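Local coordinates for acyl-[acyl-carrier-protein]--UDP-N-acetylglucosamine O-acyltransferase (Acinetobacter baumannii, PDB 4E6U) that probably catalyses the first step of lipid A biosynthesis, transferring an acyl chain from acyl carrier protein to UDP-N-acetylglucosamine, at residues A[39-50]-A[57-68]; A[108-117]-A[124-132]. All blocks are in the same frame, centred on the assembly; numbering follows the deposited sequence.

Interaction 1 of 2, residues A[39-50]-A[57-68]. With SO4 (sulfate ion), chain C.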
# COMPACT_ATOMS: atom_id res chain seq x y z
N THR A 39 17.79 -20.25 10.17
CA THR A 39 17.87 -20.60 11.58
C THR A 39 16.79 -19.84 12.30
O THR A 39 16.63 -18.64 12.06
CB THR A 39 19.28 -20.31 12.16
OG1 THR A 39 19.53 -18.91 12.20
CG2 THR A 39 20.34 -20.99 11.35
N ILE A 40 16.04 -20.53 13.15
CA ILE A 40 14.94 -19.91 13.90
C ILE A 40 15.19 -20.10 15.39
O ILE A 40 15.25 -21.23 15.88
CB ILE A 40 13.57 -20.46 13.51
CG1 ILE A 40 13.38 -20.35 11.99
CG2 ILE A 40 12.47 -19.70 14.27
CD1 ILE A 40 12.03 -20.82 11.52
N GLY A 41 15.32 -18.98 16.08
CA GLY A 41 15.65 -18.95 17.49
C GLY A 41 14.51 -19.27 18.43
O GLY A 41 13.32 -19.22 18.08
N ALA A 42 14.88 -19.56 19.67
CA ALA A 42 13.97 -20.10 20.64
C ALA A 42 12.78 -19.21 20.89
O ALA A 42 12.91 -17.99 20.99
CB ALA A 42 14.73 -20.35 21.96
N GLY A 43 11.61 -19.84 20.98
CA GLY A 43 10.41 -19.12 21.34
C GLY A 43 9.73 -18.36 20.19
O GLY A 43 8.69 -17.75 20.40
N THR A 44 10.33 -18.39 19.02
CA THR A 44 9.73 -17.71 17.87
C THR A 44 8.51 -18.48 17.41
O THR A 44 8.48 -19.72 17.43
CB THR A 44 10.79 -17.52 16.78
OG1 THR A 44 11.63 -16.42 17.15
CG2 THR A 44 10.15 -17.19 15.41
N LYS A 45 7.49 -17.73 17.02
CA LYS A 45 6.24 -18.29 16.48
C LYS A 45 5.96 -17.77 15.09
O LYS A 45 5.89 -16.55 14.88
CB LYS A 45 5.06 -17.95 17.38
CG LYS A 45 3.69 -18.36 16.80
CD LYS A 45 2.55 -18.04 17.78
CE LYS A 45 1.23 -18.49 17.20
NZ LYS A 45 0.10 -18.27 18.15
N LEU A 46 5.81 -18.70 14.17
CA LEU A 46 5.28 -18.40 12.85
C LEU A 46 3.85 -18.89 12.83
O LEU A 46 3.59 -20.02 13.24
CB LEU A 46 6.07 -19.12 11.76
CG LEU A 46 7.36 -18.48 11.26
CD1 LEU A 46 8.36 -18.24 12.39
CD2 LEU A 46 7.98 -19.33 10.18
N HIS A 47 2.94 -18.04 12.36
CA HIS A 47 1.55 -18.45 12.13
C HIS A 47 1.48 -19.36 10.90
O HIS A 47 2.50 -19.89 10.47
CB HIS A 47 0.72 -17.18 11.99
CG HIS A 47 0.55 -16.44 13.28
ND1 HIS A 47 -0.66 -16.30 13.91
CD2 HIS A 47 1.47 -15.84 14.08
CE1 HIS A 47 -0.49 -15.62 15.03
NE2 HIS A 47 0.79 -15.35 15.17
N SER A 48 0.29 -19.56 10.35
CA SER A 48 0.19 -20.29 9.08
C SER A 48 0.73 -19.43 7.93
O SER A 48 0.84 -18.20 8.05
CB SER A 48 -1.27 -20.67 8.79
OG SER A 48 -2.05 -19.55 8.39
N HIS A 49 1.05 -20.07 6.81
CA HIS A 49 1.27 -19.34 5.56
C HIS A 49 2.41 -18.31 5.60
O HIS A 49 2.33 -17.25 4.96
CB HIS A 49 -0.01 -18.64 5.06
CG HIS A 49 -1.12 -19.56 4.69
ND1 HIS A 49 -2.12 -19.92 5.58
CD2 HIS A 49 -1.43 -20.17 3.53
CE1 HIS A 49 -2.97 -20.72 4.99
NE2 HIS A 49 -2.58 -20.89 3.75
N VAL A 50 3.47 -18.63 6.33
CA VAL A 50 4.68 -17.81 6.32
C VAL A 50 5.69 -18.45 5.40
O VAL A 50 5.92 -19.66 5.48
CB VAL A 50 5.28 -17.64 7.74
CG1 VAL A 50 6.59 -16.85 7.68
CG2 VAL A 50 4.26 -16.96 8.67
N ARG A 57 18.64 -15.58 9.42
CA ARG A 57 18.80 -15.91 10.84
C ARG A 57 17.76 -15.14 11.60
O ARG A 57 17.70 -13.91 11.47
CB ARG A 57 20.21 -15.53 11.33
CG ARG A 57 21.30 -16.28 10.62
CD ARG A 57 22.70 -15.86 11.10
NE ARG A 57 23.71 -16.36 10.17
CZ ARG A 57 24.32 -15.63 9.24
NH1 ARG A 57 24.06 -14.33 9.10
NH2 ARG A 57 25.22 -16.21 8.44
N ILE A 58 16.90 -15.84 12.34
CA ILE A 58 15.83 -15.24 13.13
C ILE A 58 16.12 -15.51 14.60
O ILE A 58 16.36 -16.66 14.97
CB ILE A 58 14.45 -15.82 12.74
CG1 ILE A 58 14.18 -15.50 11.26
CG2 ILE A 58 13.35 -15.28 13.64
CD1 ILE A 58 13.00 -16.22 10.65
N GLY A 59 16.08 -14.47 15.42
CA GLY A 59 16.36 -14.61 16.85
C GLY A 59 15.22 -15.18 17.67
O GLY A 59 14.39 -15.94 17.17
N GLN A 60 15.17 -14.79 18.93
CA GLN A 60 14.28 -15.41 19.89
C GLN A 60 13.02 -14.62 20.06
O GLN A 60 13.02 -13.39 19.96
CB GLN A 60 14.98 -15.51 21.25
CG GLN A 60 16.23 -16.40 21.22
CD GLN A 60 16.87 -16.62 22.59
OE1 GLN A 60 17.66 -17.54 22.76
NE2 GLN A 60 16.53 -15.78 23.55
N ASN A 61 11.92 -15.33 20.33
CA ASN A 61 10.66 -14.70 20.72
C ASN A 61 10.06 -13.72 19.72
O ASN A 61 9.36 -12.78 20.10
CB ASN A 61 10.77 -14.07 22.13
CG ASN A 61 11.12 -15.10 23.19
OD1 ASN A 61 10.50 -16.14 23.27
ND2 ASN A 61 12.14 -14.81 23.97
N ASN A 62 10.31 -13.99 18.43
CA ASN A 62 9.65 -13.24 17.36
C ASN A 62 8.28 -13.83 17.09
O ASN A 62 8.02 -14.98 17.43
CB ASN A 62 10.52 -13.32 16.11
CG ASN A 62 11.83 -12.58 16.29
OD1 ASN A 62 11.85 -11.36 16.35
ND2 ASN A 62 12.93 -13.31 16.41
N GLU A 63 7.43 -13.04 16.47
CA GLU A 63 6.16 -13.54 16.01
C GLU A 63 5.94 -13.01 14.61
O GLU A 63 5.98 -11.79 14.38
CB GLU A 63 5.04 -13.12 16.95
CG GLU A 63 3.70 -13.77 16.61
CD GLU A 63 2.60 -13.51 17.63
OE1 GLU A 63 1.50 -14.08 17.46
OE2 GLU A 63 2.81 -12.71 18.59
N ILE A 64 5.68 -13.95 13.71
CA ILE A 64 5.53 -13.64 12.27
C ILE A 64 4.17 -14.17 11.81
O ILE A 64 3.89 -15.37 11.96
CB ILE A 64 6.64 -14.27 11.43
CG1 ILE A 64 8.03 -13.90 12.00
CG2 ILE A 64 6.51 -13.84 9.96
CD1 ILE A 64 9.24 -14.46 11.23
N PHE A 65 3.36 -13.29 11.25
CA PHE A 65 1.98 -13.60 10.88
C PHE A 65 1.85 -14.04 9.42
O PHE A 65 2.77 -13.92 8.59
CB PHE A 65 1.09 -12.38 11.14
CG PHE A 65 0.80 -12.14 12.60
CD1 PHE A 65 1.79 -11.62 13.44
CD2 PHE A 65 -0.46 -12.40 13.11
CE1 PHE A 65 1.52 -11.37 14.80
CE2 PHE A 65 -0.73 -12.17 14.47
CZ PHE A 65 0.27 -11.64 15.31
N GLN A 66 0.68 -14.60 9.13
CA GLN A 66 0.39 -15.16 7.82
C GLN A 66 0.65 -14.18 6.68
O GLN A 66 0.38 -12.96 6.78
CB GLN A 66 -1.07 -15.63 7.76
CG GLN A 66 -2.14 -14.60 8.19
CD GLN A 66 -2.47 -14.60 9.68
OE1 GLN A 66 -3.44 -13.92 10.10
NE2 GLN A 66 -1.73 -15.31 10.46
N PHE A 67 1.15 -14.77 5.59
CA PHE A 67 1.38 -14.08 4.32
C PHE A 67 2.55 -13.11 4.38
O PHE A 67 2.72 -12.28 3.47
CB PHE A 67 0.10 -13.37 3.82
CG PHE A 67 -1.15 -14.19 3.94
CD1 PHE A 67 -1.24 -15.45 3.33
CD2 PHE A 67 -2.25 -13.71 4.64
CE1 PHE A 67 -2.42 -16.20 3.45
CE2 PHE A 67 -3.43 -14.46 4.74
CZ PHE A 67 -3.51 -15.69 4.16
N ALA A 68 3.38 -13.23 5.40
CA ALA A 68 4.65 -12.53 5.38
C ALA A 68 5.66 -13.29 4.54
O ALA A 68 5.76 -14.53 4.59
CB ALA A 68 5.16 -12.36 6.79
S SO4 C . -3.52 -17.78 17.02
O1 SO4 C . -3.92 -18.98 17.76
O2 SO4 C . -3.57 -16.62 17.90
O3 SO4 C . -2.15 -17.96 16.53
O4 SO4 C . -4.44 -17.58 15.88
O HOH W 1 17.82 -19.58 20.21
O HOH W 2 0.30 -15.59 19.33
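The imidazole of H47 is gripped at its edge and on both faces. E63 OE1 takes the N-H of H47 NE2 at 2.7 Å, using its anti lone pair, and the carboxylate lies nearly coplanar with the ring, which fixes the ring's rotation. F65 covers one face of the imidazole in an offset stack, with centroids 4.0 Å apart and planes 18° from parallel; CE1 of H47 comes within 3.5 Å of F65 CE2. Over the opposite face, toward the rim, passes CE of K45. That lysine runs fully extended from a CG anti to its backbone N (chi1 173°), beside the equally extended E63; its NZ hydrogen-bonds a sulfate oxygen, O3, at 2.8 Å (the ion is probably from the crystallisation liquor), and a water links NZ to E63 OE1.

At the preceding corner the side chain of T44 adds two bonds to the backbone bond N61 N to A42 O. T44 OG1 gives its proton to G59 O at 2.8 Å and accepts the amide of N62 N at 3.0 Å, so the one hydroxyl bridges G59 and N62 of the facing corner. The amide group of N62 is turned to the next coil, bonding G89 O and N92 N. Between the corners the backbones pair in parallel register, K45 with E63 and L46 with I64.

I40, L46, I58 and I64 line the interior, where V50 CG1 crosses to I64 CG2 at 3.8 Å. F67 N bonds H49 O, approaching from above the carbonyl plane, while F67 O reaches H97 of the third subunit. In-register stacking of equivalent residues 18 positions apart, with short parallel strands joined by tight corners, is the hallmark of successive coils in a left-handed parallel beta-helix built from hexapeptide repeats.

Interaction 2 of 2, residues A[108-117]-A[124-132]. With EDO (1,2-ethanediol), chain F.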
# COMPACT_ATOMS: atom_id res chain seq x y z
N ASN A 108 26.89 -4.99 1.68
CA ASN A 108 27.53 -5.88 2.65
C ASN A 108 26.81 -7.23 2.73
O ASN A 108 26.96 -7.97 3.71
CB ASN A 108 27.56 -5.20 4.03
CG ASN A 108 28.44 -5.94 5.04
OD1 ASN A 108 29.50 -6.47 4.71
ND2 ASN A 108 27.99 -5.96 6.29
N ALA A 109 26.00 -7.53 1.71
CA ALA A 109 25.35 -8.85 1.58
C ALA A 109 24.43 -9.16 2.75
O ALA A 109 24.21 -10.33 3.09
CB ALA A 109 26.41 -9.95 1.37
N LEU A 110 23.86 -8.13 3.36
CA LEU A 110 23.10 -8.32 4.60
C LEU A 110 22.04 -7.26 4.81
O LEU A 110 22.32 -6.06 4.81
CB LEU A 110 24.05 -8.35 5.81
CG LEU A 110 23.41 -8.49 7.19
CD1 LEU A 110 22.77 -9.85 7.35
CD2 LEU A 110 24.46 -8.26 8.29
N THR A 111 20.81 -7.71 4.97
CA THR A 111 19.76 -6.88 5.52
C THR A 111 19.63 -7.25 6.97
O THR A 111 19.65 -8.45 7.29
CB THR A 111 18.44 -7.19 4.81
OG1 THR A 111 18.62 -7.02 3.40
CG2 THR A 111 17.32 -6.29 5.31
N LYS A 112 19.53 -6.26 7.86
CA LYS A 112 19.55 -6.53 9.30
C LYS A 112 18.49 -5.74 10.02
O LYS A 112 18.37 -4.53 9.81
CB LYS A 112 20.94 -6.23 9.90
CG LYS A 112 21.05 -6.53 11.37
CD LYS A 112 22.51 -6.54 11.81
CE LYS A 112 22.64 -6.93 13.28
NZ LYS A 112 22.33 -8.38 13.53
N ILE A 113 17.68 -6.42 10.82
CA ILE A 113 16.72 -5.77 11.71
C ILE A 113 17.06 -6.20 13.13
O ILE A 113 17.41 -7.37 13.36
CB ILE A 113 15.21 -6.08 11.30
CG1 ILE A 113 14.48 -7.02 12.24
CG2 ILE A 113 15.07 -6.37 9.79
CD1 ILE A 113 12.95 -6.99 12.07
N GLY A 114 16.93 -5.27 14.07
CA GLY A 114 17.25 -5.55 15.46
C GLY A 114 16.13 -6.21 16.22
O GLY A 114 15.57 -7.22 15.75
N SER A 115 15.81 -5.66 17.38
CA SER A 115 14.91 -6.28 18.34
C SER A 115 13.79 -5.35 18.79
O SER A 115 13.94 -4.12 18.74
CB SER A 115 15.69 -6.75 19.58
OG SER A 115 16.67 -7.71 19.21
N HIS A 116 12.67 -5.93 19.23
CA HIS A 116 11.56 -5.18 19.79
C HIS A 116 10.90 -4.22 18.79
O HIS A 116 10.34 -3.20 19.18
CB HIS A 116 11.98 -4.43 21.07
CG HIS A 116 12.44 -5.34 22.16
ND1 HIS A 116 11.56 -6.04 22.97
CD2 HIS A 116 13.68 -5.68 22.58
CE1 HIS A 116 12.24 -6.77 23.83
NE2 HIS A 116 13.53 -6.58 23.61
N ASN A 117 10.96 -4.59 17.51
CA ASN A 117 10.31 -3.79 16.47
C ASN A 117 8.90 -4.28 16.22
O ASN A 117 8.62 -5.47 16.38
CB ASN A 117 11.13 -3.88 15.20
CG ASN A 117 12.51 -3.28 15.38
OD1 ASN A 117 12.64 -2.06 15.56
ND2 ASN A 117 13.55 -4.09 15.29
N HIS A 124 7.43 -3.14 4.10
CA HIS A 124 8.49 -3.62 3.24
C HIS A 124 9.83 -3.13 3.72
O HIS A 124 10.02 -1.92 3.86
CB HIS A 124 8.30 -3.15 1.81
CG HIS A 124 9.43 -3.54 0.90
ND1 HIS A 124 9.59 -4.82 0.44
CD2 HIS A 124 10.45 -2.81 0.37
CE1 HIS A 124 10.66 -4.88 -0.34
NE2 HIS A 124 11.20 -3.67 -0.41
N ILE A 125 10.73 -4.06 3.96
CA ILE A 125 12.13 -3.73 4.25
C ILE A 125 12.98 -4.25 3.10
O ILE A 125 13.15 -5.46 2.92
CB ILE A 125 12.62 -4.35 5.59
CG1 ILE A 125 11.71 -3.95 6.76
CG2 ILE A 125 14.10 -4.01 5.86
CD1 ILE A 125 11.62 -2.48 7.06
N ALA A 126 13.52 -3.33 2.30
CA ALA A 126 14.30 -3.67 1.13
C ALA A 126 15.69 -4.19 1.46
O ALA A 126 16.18 -4.06 2.57
CB ALA A 126 14.43 -2.44 0.23
N HIS A 127 16.31 -4.77 0.43
CA HIS A 127 17.71 -5.17 0.52
C HIS A 127 18.61 -4.14 1.20
O HIS A 127 18.52 -2.94 0.93
CB HIS A 127 18.25 -5.47 -0.88
CG HIS A 127 18.19 -4.32 -1.83
ND1 HIS A 127 19.24 -3.43 -1.98
CD2 HIS A 127 17.23 -3.93 -2.70
CE1 HIS A 127 18.90 -2.52 -2.90
NE2 HIS A 127 17.69 -2.80 -3.34
N ASP A 128 19.48 -4.65 2.06
CA ASP A 128 20.60 -3.88 2.65
C ASP A 128 20.18 -2.85 3.67
O ASP A 128 21.01 -2.08 4.17
CB ASP A 128 21.46 -3.22 1.55
CG ASP A 128 21.93 -4.21 0.52
OD1 ASP A 128 22.60 -5.19 0.92
OD2 ASP A 128 21.60 -4.06 -0.68
N CYS A 129 18.91 -2.84 4.05
CA CYS A 129 18.52 -1.97 5.14
C CYS A 129 19.16 -2.44 6.44
O CYS A 129 19.44 -3.64 6.62
CB CYS A 129 17.01 -1.94 5.32
SG CYS A 129 16.16 -1.02 4.04
N ILE A 130 19.38 -1.49 7.34
CA ILE A 130 19.80 -1.78 8.70
C ILE A 130 18.83 -1.06 9.59
O ILE A 130 18.69 0.15 9.50
CB ILE A 130 21.26 -1.34 9.00
CG1 ILE A 130 22.23 -2.02 8.04
CG2 ILE A 130 21.61 -1.62 10.48
CD1 ILE A 130 23.69 -1.55 8.21
N VAL A 131 18.11 -1.81 10.42
CA VAL A 131 17.10 -1.26 11.29
C VAL A 131 17.47 -1.64 12.70
O VAL A 131 17.82 -2.80 12.94
CB VAL A 131 15.70 -1.89 10.97
CG1 VAL A 131 14.64 -1.51 12.00
CG2 VAL A 131 15.24 -1.55 9.54
N GLY A 132 17.39 -0.69 13.62
CA GLY A 132 17.76 -0.91 15.01
C GLY A 132 16.65 -1.54 15.84
O GLY A 132 16.00 -2.50 15.39
C1 EDO F . 15.08 -2.42 -5.58
O1 EDO F . 16.34 -1.73 -5.44
C2 EDO F . 13.92 -1.53 -5.14
O2 EDO F . 14.05 -1.24 -3.74
O HOH W 3 24.38 -5.14 2.88
O HOH W 4 23.93 -3.57 5.10
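N108 and D128 meet through a water that accepts the N-H groups of N108 and L110 and lies 2.6 Å from D128 OD1. L110 sends its carbonyl directly across, where D128 CA makes a nearly straight C-H...O contact with L110 O at 3.5 Å. T111 follows with a side-chain-to-backbone bond: its OG1 receives the amide of D128 N at 2.9 Å and also bonds H101 O, at the end of the strand that leads into its own coil, so the hydroxyl ties that strand end to the next coil. With T111 OG1 held beside the backbone N (chi1 -55°), CG2 is left to face inward, 4.0 Å from I125 CG2.

K112 forms the regular part of the ladder, its N bonded to C129 O and its O to V131 N; its ammonium instead runs back to a salt bridge with E87. I113 packs on V131 in the interior, their CB atoms 4.2 Å apart. At G114 the single amide is shared weakly between V131 O and G132 O. N117 adds a straighter bond to the same G132 O: its ND2 meets it at 2.9 Å, with the bond lying in both the amide plane and the carbonyl plane.

Across from T111, the turn A126 to C129 carries H127, whose ND1 donates to D128 OD2 at 2.8 Å. H127 NE2, on the far side of the ring, meets a bound 1,2-ethanediol at O1. The chemistry is thus layered: T111 holds the backbone N of D128, H127 ND1 and T104 OG1 bond its OD2, and D128 orients the imidazole, leaving NE2 directed at a small hydroxyl-bearing molecule, probably from the crystallisation liquor.

Interactions 1 and 2 each join successive coils of one beta-helix, with centres 16 Å apart and nearest atoms about 5 Å apart without touching. Strand 85-88 lies between them in the sheet that both reach, and it and the corner after it link them: E87 is a shared salt-bridge partner, reaching R57 of interaction 1 as well as interaction 2, N90 bonds Q60 and S115, and N92 also bonds G114 and N117. Each contact carries a histidine-carboxylate bond near a small bound species probably from the crystallisation liquor, sulfate by H47 and 1,2-ethanediol by H127. In LpxA enzymes the active sites lie in clefts between neighbouring subunits of the trimer.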